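Local atomic coordinates of amino acid adenylation domain-containing protein (Bacillus stratosphericus LAMA 585, PDB entry 6ULY), a protein that probably selects a keto acid and activates it as the acyl adenylate, as the adenylation domain of a nonribosomal depsipeptide synthetase module. Residues A[15-20]-A[166-171]; A[218-223]-A[244-249]; A[472-477]-A[486-491]. All coordinates share one frame; numbering follows the deposited sequence.

Contact 1 of 3, residues A[15-20]-A[166-171]; sequences AQTLQD and HPAAPD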
loop_
_atom_site.group_PDB
_atom_site.type_symbol
_atom_site.label_atom_id
_atom_site.label_comp_id
_atom_site.label_asym_id
_atom_site.label_seq_id
_atom_site.Cartn_x
_atom_site.Cartn_y
_atom_site.Cartn_z
ATOM N N ALA A 15 -7.985 -21.838 -31.260
ATOM C CA ALA A 15 -7.440 -20.529 -31.595
ATOM C C ALA A 15 -6.271 -20.172 -30.685
ATOM O O ALA A 15 -6.207 -20.580 -29.522
ATOM C CB ALA A 15 -8.528 -19.463 -31.489
ATOM N N GLN A 16 -5.341 -19.383 -31.231
ATOM C CA GLN A 16 -4.131 -18.991 -30.524
ATOM C C GLN A 16 -4.061 -17.504 -30.220
ATOM O O GLN A 16 -3.325 -17.110 -29.308
ATOM C CB GLN A 16 -2.895 -19.389 -31.342
ATOM C CG GLN A 16 -2.821 -20.874 -31.640
ATOM C CD GLN A 16 -2.639 -21.700 -30.383
ATOM O OE1 GLN A 16 -1.659 -21.531 -29.655
ATOM N NE2 GLN A 16 -3.589 -22.590 -30.113
ATOM N N THR A 17 -4.789 -16.679 -30.968
ATOM C CA THR A 17 -4.968 -15.265 -30.685
ATOM C C THR A 17 -6.459 -14.960 -30.599
ATOM O O THR A 17 -7.302 -15.746 -31.042
ATOM C CB THR A 17 -4.317 -14.386 -31.762
ATOM O OG1 THR A 17 -4.571 -13.006 -31.475
ATOM C CG2 THR A 17 -4.872 -14.708 -33.152
ATOM N N LEU A 18 -6.789 -13.802 -30.024
ATOM C CA LEU A 18 -8.193 -13.433 -29.907
ATOM C C LEU A 18 -8.812 -13.106 -31.259
ATOM O O LEU A 18 -10.031 -13.221 -31.410
ATOM C CB LEU A 18 -8.362 -12.246 -28.955
ATOM C CG LEU A 18 -8.132 -12.504 -27.459
ATOM C CD1 LEU A 18 -8.643 -11.320 -26.650
ATOM C CD2 LEU A 18 -8.788 -13.787 -26.969
ATOM N N GLN A 19 -8.006 -12.700 -32.242
ATOM C CA GLN A 19 -8.524 -12.518 -33.592
ATOM C C GLN A 19 -9.110 -13.816 -34.132
ATOM O O GLN A 19 -10.186 -13.817 -34.738
ATOM C CB GLN A 19 -7.418 -12.008 -34.515
ATOM C CG GLN A 19 -7.012 -10.568 -34.259
ATOM C CD GLN A 19 -5.852 -10.128 -35.130
ATOM O OE1 GLN A 19 -5.588 -10.720 -36.175
ATOM N NE2 GLN A 19 -5.146 -9.090 -34.698
ATOM N N ASP A 20 -8.415 -14.936 -33.914
ATOM C CA ASP A 20 -8.935 -16.226 -34.353
ATOM C C ASP A 20 -10.200 -16.606 -33.591
ATOM O O ASP A 20 -11.073 -17.285 -34.141
ATOM C CB ASP A 20 -7.865 -17.310 -34.182
ATOM C CG ASP A 20 -6.562 -16.969 -34.892
ATOM O OD1 ASP A 20 -6.589 -16.184 -35.867
ATOM O OD2 ASP A 20 -5.506 -17.489 -34.471
ATOM N N HIS A 166 -4.300 -6.323 -37.810
ATOM C CA HIS A 166 -2.888 -6.461 -37.492
ATOM C C HIS A 166 -2.579 -7.913 -37.138
ATOM O O HIS A 166 -3.280 -8.505 -36.305
ATOM C CB HIS A 166 -2.517 -5.547 -36.326
ATOM C CG HIS A 166 -1.076 -5.624 -35.932
ATOM N ND1 HIS A 166 -0.602 -6.539 -35.016
ATOM C CD2 HIS A 166 -0.004 -4.895 -36.325
ATOM C CE1 HIS A 166 0.700 -6.372 -34.863
ATOM N NE2 HIS A 166 1.087 -5.380 -35.645
ATOM N N PRO A 167 -1.551 -8.521 -37.732
ATOM C CA PRO A 167 -1.236 -9.914 -37.394
ATOM C C PRO A 167 -0.630 -9.978 -36.000
ATOM O O PRO A 167 0.425 -9.399 -35.743
ATOM C CB PRO A 167 -0.231 -10.321 -38.477
ATOM C CG PRO A 167 0.481 -9.045 -38.796
ATOM C CD PRO A 167 -0.526 -7.927 -38.611
ATOM N N ALA A 168 -1.317 -10.666 -35.095
ATOM C CA ALA A 168 -0.912 -10.734 -33.702
ATOM C C ALA A 168 -0.236 -12.066 -33.409
ATOM O O ALA A 168 -0.547 -13.092 -34.019
ATOM C CB ALA A 168 -2.113 -10.553 -32.772
ATOM N N ALA A 169 0.700 -12.032 -32.463
ATOM C CA ALA A 169 1.385 -13.208 -31.945
ATOM C C ALA A 169 0.826 -13.581 -30.577
ATOM O O ALA A 169 0.464 -12.695 -29.792
ATOM C CB ALA A 169 2.888 -12.948 -31.825
ATOM N N PRO A 170 0.737 -14.876 -30.258
ATOM C CA PRO A 170 0.166 -15.277 -28.960
ATOM C C PRO A 170 0.738 -14.540 -27.758
ATOM O O PRO A 170 0.012 -14.317 -26.779
ATOM C CB PRO A 170 0.485 -16.777 -28.902
ATOM C CG PRO A 170 0.471 -17.202 -30.329
ATOM C CD PRO A 170 1.037 -16.041 -31.111
ATOM N N ASP A 171 2.011 -14.160 -27.789
ATOM C CA ASP A 171 2.629 -13.512 -26.640
ATOM C C ASP A 171 2.458 -11.999 -26.645
ATOM O O ASP A 171 2.843 -11.347 -25.669
ATOM C CB ASP A 171 4.118 -13.859 -26.578
ATOM C CG ASP A 171 4.355 -15.318 -26.252
ATOM O OD1 ASP A 171 3.805 -15.795 -25.236
ATOM O OD2 ASP A 171 5.071 -15.994 -27.019
#
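Gln16 meets Pro170 where the entry to helix 18-26 runs past the loop between strands 150-152 and 173-178, the two chain paths heading in roughly opposite directions. The proline ring lies alongside the Gln16 backbone, its CB 3.8 Å from Gln16 O, and its CG comes within 4.1 Å of Gln16 CB. The polar end of Gln16 takes no part: the chain bends at chi2 (-65°), and NE2 turns back to the carbonyls of Gly14 and Val11. Thr17, the N-cap residue of the helix, follows at the point of closest backbone approach, its CA 5.4 Å from the CA of Pro170. Its hydroxyl is swung away from its own backbone N (chi1 177°) and rests against a methyl group, with OG1 3.7 Å from Ala168 CB. Leu18 turns instead to helix 78-91, inserting among Phe85, Trp86 and Val89. In the first turn of the helix, Gln19 reaches out with an extended chain and gives the contact its hydrogen bond, NE2 of Gln19 to His166 O, modelled at 2.5 Å, a length short enough to be doubtful. The bond is nearly straight (166° at the hydrogen), and the acceptor lies in the plane of the Gln19 amide. On the way, Gln19 NE2 passes 3.9 Å from Ala168 CB. Because NE2 also donates to Val89 O, one amide would, if the short bond is taken at face value, bridge two backbone carbonyls, holding its rotation and linking helix 18-26, helix 78-91 and the loop; the rest is light van der Waals contact, a carbonyl and a hydroxyl oxygen lying against aliphatic carbons.

Contact 2 of 3, residues A[218-223]-A[244-249]; sequences WMPLDH and ARTDDF. With QA7 (5'-O-{(S)-hydroxy[(4-methyl-2-oxopentanoyl)oxy]phosphoryl}adenosine), chain C; SO4 (sulfate ion), chain D.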
loop_
_atom_site.group_PDB
_atom_site.type_symbol
_atom_site.label_atom_id
_atom_site.label_comp_id
_atom_site.label_asym_id
_atom_site.label_seq_id
_atom_site.Cartn_x
_atom_site.Cartn_y
_atom_site.Cartn_z
ATOM N N TRP A 218 -24.263 -9.643 -15.855
ATOM C CA TRP A 218 -24.417 -8.228 -15.554
ATOM C C TRP A 218 -23.210 -7.639 -14.836
ATOM O O TRP A 218 -23.160 -6.419 -14.635
ATOM C CB TRP A 218 -25.678 -7.994 -14.705
ATOM C CG TRP A 218 -25.754 -8.844 -13.474
ATOM C CD1 TRP A 218 -26.473 -9.993 -13.313
ATOM C CD2 TRP A 218 -25.090 -8.607 -12.225
ATOM N NE1 TRP A 218 -26.298 -10.487 -12.042
ATOM C CE2 TRP A 218 -25.456 -9.652 -11.354
ATOM C CE3 TRP A 218 -24.224 -7.615 -11.760
ATOM C CZ2 TRP A 218 -24.977 -9.738 -10.052
ATOM C CZ3 TRP A 218 -23.754 -7.697 -10.467
ATOM C CH2 TRP A 218 -24.132 -8.750 -9.625
ATOM N N MET A 219 -22.239 -8.462 -14.451
ATOM C CA MET A 219 -21.051 -7.948 -13.795
ATOM C C MET A 219 -20.235 -7.098 -14.770
ATOM O O MET A 219 -20.271 -7.321 -15.983
ATOM C CB MET A 219 -20.206 -9.098 -13.258
ATOM C CG MET A 219 -20.718 -9.658 -11.941
ATOM S SD MET A 219 -20.500 -8.493 -10.581
ATOM C CE MET A 219 -18.713 -8.514 -10.393
ATOM N N PRO A 220 -19.490 -6.115 -14.263
ATOM C CA PRO A 220 -18.730 -5.229 -15.156
ATOM C C PRO A 220 -17.740 -5.989 -16.028
ATOM O O PRO A 220 -17.045 -6.900 -15.570
ATOM C CB PRO A 220 -17.995 -4.291 -14.187
ATOM C CG PRO A 220 -18.744 -4.379 -12.909
ATOM C CD PRO A 220 -19.291 -5.769 -12.845
ATOM N N LEU A 221 -17.663 -5.580 -17.296
ATOM C CA LEU A 221 -16.657 -6.109 -18.208
ATOM C C LEU A 221 -15.246 -5.676 -17.838
ATOM O O LEU A 221 -14.285 -6.214 -18.397
ATOM C CB LEU A 221 -16.962 -5.670 -19.640
ATOM C CG LEU A 221 -18.150 -6.347 -20.324
ATOM C CD1 LEU A 221 -18.429 -5.675 -21.662
ATOM C CD2 LEU A 221 -17.891 -7.840 -20.504
ATOM N N ASP A 222 -15.099 -4.707 -16.932
ATOM C CA ASP A 222 -13.794 -4.337 -16.405
ATOM C C ASP A 222 -13.348 -5.245 -15.266
ATOM O O ASP A 222 -12.205 -5.125 -14.813
ATOM C CB ASP A 222 -13.812 -2.882 -15.930
ATOM C CG ASP A 222 -14.865 -2.627 -14.868
ATOM O OD1 ASP A 222 -14.572 -2.841 -13.669
ATOM O OD2 ASP A 222 -15.988 -2.216 -15.235
ATOM N N HIS A 223 -14.224 -6.123 -14.787
ATOM C CA HIS A 223 -13.851 -7.183 -13.861
ATOM C C HIS A 223 -13.352 -8.379 -14.664
ATOM O O HIS A 223 -13.925 -8.729 -15.702
ATOM C CB HIS A 223 -15.045 -7.582 -12.988
ATOM C CG HIS A 223 -14.688 -8.442 -11.813
ATOM N ND1 HIS A 223 -13.969 -9.613 -11.933
ATOM C CD2 HIS A 223 -14.974 -8.311 -10.495
ATOM C CE1 HIS A 223 -13.815 -10.158 -10.740
ATOM N NE2 HIS A 223 -14.416 -9.388 -9.850
ATOM N N ALA A 244 -26.106 -7.516 -19.485
ATOM C CA ALA A 244 -26.928 -6.531 -18.801
ATOM C C ALA A 244 -26.030 -5.511 -18.113
ATOM O O ALA A 244 -24.855 -5.770 -17.838
ATOM C CB ALA A 244 -27.857 -7.192 -17.775
ATOM N N ARG A 245 -26.596 -4.338 -17.844
ATOM C CA ARG A 245 -25.860 -3.297 -17.145
ATOM C C ARG A 245 -25.819 -3.597 -15.654
ATOM O O ARG A 245 -26.823 -3.997 -15.056
ATOM C CB ARG A 245 -26.488 -1.927 -17.389
ATOM C CG ARG A 245 -26.392 -1.462 -18.833
ATOM C CD ARG A 245 -26.162 0.041 -18.920
ATOM N NE ARG A 245 -26.142 0.516 -20.302
ATOM C CZ ARG A 245 -25.895 1.772 -20.663
ATOM N NH1 ARG A 245 -25.641 2.694 -19.745
ATOM N NH2 ARG A 245 -25.901 2.108 -21.947
ATOM N N THR A 246 -24.637 -3.418 -15.063
ATOM C CA THR A 246 -24.476 -3.656 -13.634
ATOM C C THR A 246 -25.428 -2.790 -12.822
ATOM O O THR A 246 -26.034 -3.257 -11.850
ATOM C CB THR A 246 -23.031 -3.380 -13.222
ATOM O OG1 THR A 246 -22.139 -4.033 -14.133
ATOM C CG2 THR A 246 -22.770 -3.876 -11.799
ATOM N N ASP A 247 -25.574 -1.521 -13.207
ATOM C CA ASP A 247 -26.462 -0.622 -12.479
ATOM C C ASP A 247 -27.870 -1.191 -12.388
ATOM O O ASP A 247 -28.523 -1.089 -11.343
ATOM C CB ASP A 247 -26.484 0.747 -13.160
ATOM C CG ASP A 247 -25.093 1.305 -13.392
ATOM O OD1 ASP A 247 -24.298 0.649 -14.101
ATOM O OD2 ASP A 247 -24.795 2.398 -12.869
ATOM N N ASP A 248 -28.354 -1.808 -13.473
ATOM C CA ASP A 248 -29.722 -2.311 -13.482
ATOM C C ASP A 248 -29.915 -3.440 -12.478
ATOM O O ASP A 248 -31.014 -3.603 -11.936
ATOM C CB ASP A 248 -30.113 -2.785 -14.884
ATOM C CG ASP A 248 -30.043 -1.676 -15.918
ATOM O OD1 ASP A 248 -29.791 -1.979 -17.104
ATOM O OD2 ASP A 248 -30.221 -0.498 -15.544
ATOM N N PHE A 249 -28.874 -4.233 -12.216
ATOM C CA PHE A 249 -29.024 -5.307 -11.239
ATOM C C PHE A 249 -29.069 -4.761 -9.816
ATOM O O PHE A 249 -29.971 -5.101 -9.042
ATOM C CB PHE A 249 -27.900 -6.333 -11.358
ATOM C CG PHE A 249 -27.830 -7.253 -10.175
ATOM C CD1 PHE A 249 -28.672 -8.348 -10.083
ATOM C CD2 PHE A 249 -26.957 -6.993 -9.131
ATOM C CE1 PHE A 249 -28.625 -9.182 -8.981
ATOM C CE2 PHE A 249 -26.909 -7.820 -8.026
ATOM C CZ PHE A 249 -27.740 -8.916 -7.950
HETATM C C01 QA7 C . -13.757 -16.211 -9.953
HETATM C C02 QA7 C . -13.569 -14.794 -10.344
HETATM C C03 QA7 C . -13.259 -14.697 -11.813
HETATM C C04 QA7 C . -12.566 -14.252 -9.377
HETATM C C05 QA7 C . -11.520 -13.319 -9.899
HETATM C C06 QA7 C . -11.308 -12.007 -9.217
HETATM C C10 QA7 C . -8.958 -11.302 -6.761
HETATM C C11 QA7 C . -9.046 -11.461 -5.397
HETATM C C12 QA7 C . -8.290 -12.789 -4.970
HETATM C C13 QA7 C . -8.869 -13.146 -3.952
HETATM C C14 QA7 C . -10.418 -12.597 -4.052
HETATM C C16 QA7 C . -11.600 -14.070 -5.500
HETATM C C18 QA7 C . -12.509 -15.417 -4.120
HETATM C C19 QA7 C . -13.204 -16.402 -3.426
HETATM C C21 QA7 C . -12.451 -15.583 -1.491
HETATM C C23 QA7 C . -11.804 -14.537 -3.417
HETATM N N15 QA7 C . -11.256 -13.698 -4.305
HETATM N N17 QA7 C . -12.365 -15.118 -5.409
HETATM N N20 QA7 C . -13.141 -16.450 -2.140
HETATM N N22 QA7 C . -11.797 -14.648 -2.079
HETATM N N24 QA7 C . -13.947 -17.348 -4.141
HETATM O O07 QA7 C . -10.302 -11.172 -9.555
HETATM O O09 QA7 C . -9.565 -10.142 -7.192
HETATM O O25 QA7 C . -10.452 -11.756 -4.983
HETATM O O26 QA7 C . -8.400 -12.558 -2.723
HETATM O O27 QA7 C . -6.800 -12.692 -4.794
HETATM O O28 QA7 C . -10.561 -8.833 -9.104
HETATM O O29 QA7 C . -8.478 -9.628 -9.248
HETATM O O30 QA7 C . -12.019 -11.718 -8.393
HETATM O O31 QA7 C . -10.873 -13.634 -10.776
HETATM P P08 QA7 C . -9.746 -9.930 -8.739
HETATM S S SO4 D . -25.753 -1.287 -23.650
HETATM O O1 SO4 D . -25.350 0.034 -24.067
HETATM O O2 SO4 D . -25.326 -1.550 -22.300
HETATM O O3 SO4 D . -25.158 -2.256 -24.526
HETATM O O4 SO4 D . -27.171 -1.421 -23.715
#
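Trp218 and Phe249 lie face to face just beyond the carboxyl ends of two neighbouring parallel strands, 214-217 and 240-243, joined by a beta-alpha-beta crossover through helix 224-237. Their rings form an offset stack, the six-membered ring of Trp218 and the Phe249 ring having centroids 3.7 Å apart and planes only 9° from parallel. Phe249 CB extends the overlap with a CH-pi contact, 4.0 Å from the centroid of the Trp218 five-membered ring. With chi1 at 53°, the indole sits between its own backbone N and carbonyl carbon, over the first turn of helix 246-251. Beside the stack, Thr246 OG1 donates to Trp218 O at 2.6 Å, in the carbonyl plane, while Thr246 CG2 lies at the indole edge, 4.0 Å from Trp218 CE3. The Pro220 and Thr246 side chains cross at about a right angle, Pro220 CD 3.6 Å from Thr246 OG1. Farther out, Met219 CG covers the other indole face near its rim, and Trp256 meets Trp218 edge-to-face. Arg245 NE and NH2 grip a sulfate ion, probably from the crystallisation liquor, which Ser77, Asn78 and His79 also bind. The Pro220-His223 type I turn leads to the ligand pocket. There His223 ND1 caps Gly225 N at the start of helix 224-237, and the ring edge faces the keto acyl adenylate, with His223 CE1 3.3 Å from the acyl carbonyl oxygen O30 of QA7.

Contact 3 of 3, residues A[472-477]-A[486-491]; sequences EIEAIA and SFVAAC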
loop_
_atom_site.group_PDB
_atom_site.type_symbol
_atom_site.label_atom_id
_atom_site.label_comp_id
_atom_site.label_asym_id
_atom_site.label_seq_id
_atom_site.Cartn_x
_atom_site.Cartn_y
_atom_site.Cartn_z
ATOM N N GLU A 472 -9.870 -16.490 18.396
ATOM C CA GLU A 472 -9.392 -16.551 19.800
ATOM C C GLU A 472 -9.828 -15.280 20.537
ATOM O O GLU A 472 -10.272 -15.392 21.698
ATOM C CB GLU A 472 -7.873 -16.714 19.777
ATOM C CG GLU A 472 -7.282 -17.287 21.048
ATOM C CD GLU A 472 -5.802 -17.589 20.903
ATOM O OE1 GLU A 472 -5.328 -17.674 19.744
ATOM O OE2 GLU A 472 -5.125 -17.727 21.938
ATOM N N ILE A 473 -9.705 -14.123 19.881
ATOM C CA ILE A 473 -10.124 -12.806 20.447
ATOM C C ILE A 473 -11.622 -12.854 20.742
ATOM O O ILE A 473 -12.020 -12.458 21.844
ATOM C CB ILE A 473 -9.773 -11.645 19.491
ATOM C CG1 ILE A 473 -8.257 -11.533 19.289
ATOM C CG2 ILE A 473 -10.378 -10.331 19.989
ATOM C CD1 ILE A 473 -7.833 -10.547 18.222
ATOM N N GLU A 474 -12.414 -13.329 19.784
ATOM C CA GLU A 474 -13.887 -13.412 19.933
ATOM C C GLU A 474 -14.258 -14.355 21.086
ATOM O O GLU A 474 -15.086 -13.965 21.920
ATOM C CB GLU A 474 -14.523 -13.856 18.620
ATOM C CG GLU A 474 -14.420 -12.815 17.520
ATOM C CD GLU A 474 -14.735 -13.375 16.145
ATOM O OE1 GLU A 474 -14.943 -14.604 16.049
ATOM O OE2 GLU A 474 -14.766 -12.586 15.177
ATOM N N ALA A 475 -13.676 -15.550 21.149
ATOM C CA ALA A 475 -13.935 -16.494 22.258
ATOM C C ALA A 475 -13.702 -15.785 23.599
ATOM O O ALA A 475 -14.577 -15.890 24.478
ATOM C CB ALA A 475 -13.078 -17.734 22.120
ATOM N N ILE A 476 -12.573 -15.088 23.756
ATOM C CA ILE A 476 -12.219 -14.426 25.046
ATOM C C ILE A 476 -13.220 -13.304 25.321
ATOM O O ILE A 476 -13.671 -13.180 26.475
ATOM C CB ILE A 476 -10.768 -13.920 25.055
ATOM C CG1 ILE A 476 -9.802 -15.094 25.237
ATOM C CG2 ILE A 476 -10.564 -12.853 26.131
ATOM C CD1 ILE A 476 -8.501 -14.932 24.502
ATOM N N ALA A 477 -13.575 -12.524 24.302
ATOM C CA ALA A 477 -14.590 -11.455 24.439
ATOM C C ALA A 477 -15.917 -12.048 24.940
ATOM O O ALA A 477 -16.595 -11.374 25.736
ATOM C CB ALA A 477 -14.760 -10.713 23.137
ATOM N N SER A 486 -19.672 -11.609 19.407
ATOM C CA SER A 486 -18.581 -10.643 19.138
ATOM C C SER A 486 -18.066 -10.812 17.706
ATOM O O SER A 486 -18.209 -11.899 17.120
ATOM C CB SER A 486 -17.466 -10.810 20.142
ATOM O OG SER A 486 -16.939 -12.128 20.095
ATOM N N PHE A 487 -17.473 -9.756 17.168
ATOM C CA PHE A 487 -16.833 -9.757 15.832
ATOM C C PHE A 487 -15.664 -8.777 15.894
ATOM O O PHE A 487 -15.876 -7.581 16.166
ATOM C CB PHE A 487 -17.857 -9.420 14.740
ATOM C CG PHE A 487 -17.344 -9.446 13.316
ATOM C CD1 PHE A 487 -17.240 -10.636 12.604
ATOM C CD2 PHE A 487 -16.983 -8.267 12.673
ATOM C CE1 PHE A 487 -16.774 -10.650 11.296
ATOM C CE2 PHE A 487 -16.517 -8.283 11.365
ATOM C CZ PHE A 487 -16.412 -9.473 10.680
ATOM N N VAL A 488 -14.457 -9.283 15.667
ATOM C CA VAL A 488 -13.213 -8.460 15.670
ATOM C C VAL A 488 -12.756 -8.224 14.215
ATOM O O VAL A 488 -12.751 -9.173 13.421
ATOM C CB VAL A 488 -12.127 -9.124 16.541
ATOM C CG1 VAL A 488 -11.706 -10.484 16.009
ATOM C CG2 VAL A 488 -10.919 -8.209 16.719
ATOM N N ALA A 489 -12.444 -6.980 13.858
ATOM C CA ALA A 489 -11.669 -6.637 12.645
ATOM C C ALA A 489 -10.429 -5.877 13.108
ATOM O O ALA A 489 -10.571 -5.004 13.979
ATOM C CB ALA A 489 -12.508 -5.829 11.679
ATOM N N ALA A 490 -9.250 -6.223 12.601
ATOM C CA ALA A 490 -8.025 -5.434 12.853
ATOM C C ALA A 490 -8.237 -4.064 12.205
ATOM O O ALA A 490 -9.225 -3.919 11.429
ATOM C CB ALA A 490 -6.799 -6.139 12.334
ATOM N N CYS A 491 -7.409 -3.058 12.511
ATOM C CA CYS A 491 -7.574 -1.685 11.955
ATOM C C CYS A 491 -6.290 -0.849 12.062
ATOM O O CYS A 491 -5.978 -0.404 13.182
ATOM C CB CYS A 491 -8.675 -0.932 12.694
ATOM S SG CYS A 491 -9.910 -0.190 11.595
#
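Helix 472-477 packs on strand 486-491 with their axes 7.7 Å apart at closest approach and running 141° from parallel, nearest at Glu474 and Ser486, in the small C-terminal part of the adenylation domain. Glu474 gives the largest share of the contact. Its side chain, extended beyond CG, reaches obliquely across to the strand, where Glu474 OE2 accepts a weak bond from Val488 N, 3.4 Å long but nearly straight at 166°. Flanking residues Phe487 and Ala489 pair their backbones with Phe506 and Ile504 of strand 502-509, which puts the Val488 N-H on the outer edge of the three-stranded sheet, where the carboxylate meets it. Two residues earlier on the strand, Ser486 OG gives a second weak bond to Glu474 O at 3.2 Å and lies 4.0 Å from Ala477 CB. Its torsion, chi1 59°, holds the hydroxyl over the helix backbone. Val488 supplies the apolar part: CG1 lies 3.9 Å from Glu474 CG, and CG2 meets Ile473 CG2 at 3.9 Å, the two branched side chains crossing at about a right angle. Leu503 and Leu505 extend this core across the sheet, and Met532 of helix 514-532 covers Ile473. Farther along, Cys491 forms a disulfide with Cys491 of the second subunit. With both polar bonds long, the helix is probably held to the sheet face chiefly by aliphatic packing, while the Glu474 carboxylate offers a weak acceptor to an edge-strand N-H.

How the contacts relate
The three contacts follow one another along the chain without interleaving. Contacts 1 and 2 belong to the large N-terminal part of the adenylation domain: their centres lie about 27 Å apart, their nearest atoms about 11 Å, and both touch helix 78-91. Contact 1 borders the seven-stranded sheet through the loop before strand 173-178, whereas contact 2 sits at the ends of strands in the nine-stranded sheet, beside the acyl adenylate. Contact 3 lies in the separate three-stranded sheet, its centre about 35 Å from that of contact 2 and 51 Å from that of contact 1, across the chain's centre. In adenylate-forming enzymes this smaller part typically rotates against the larger during catalysis.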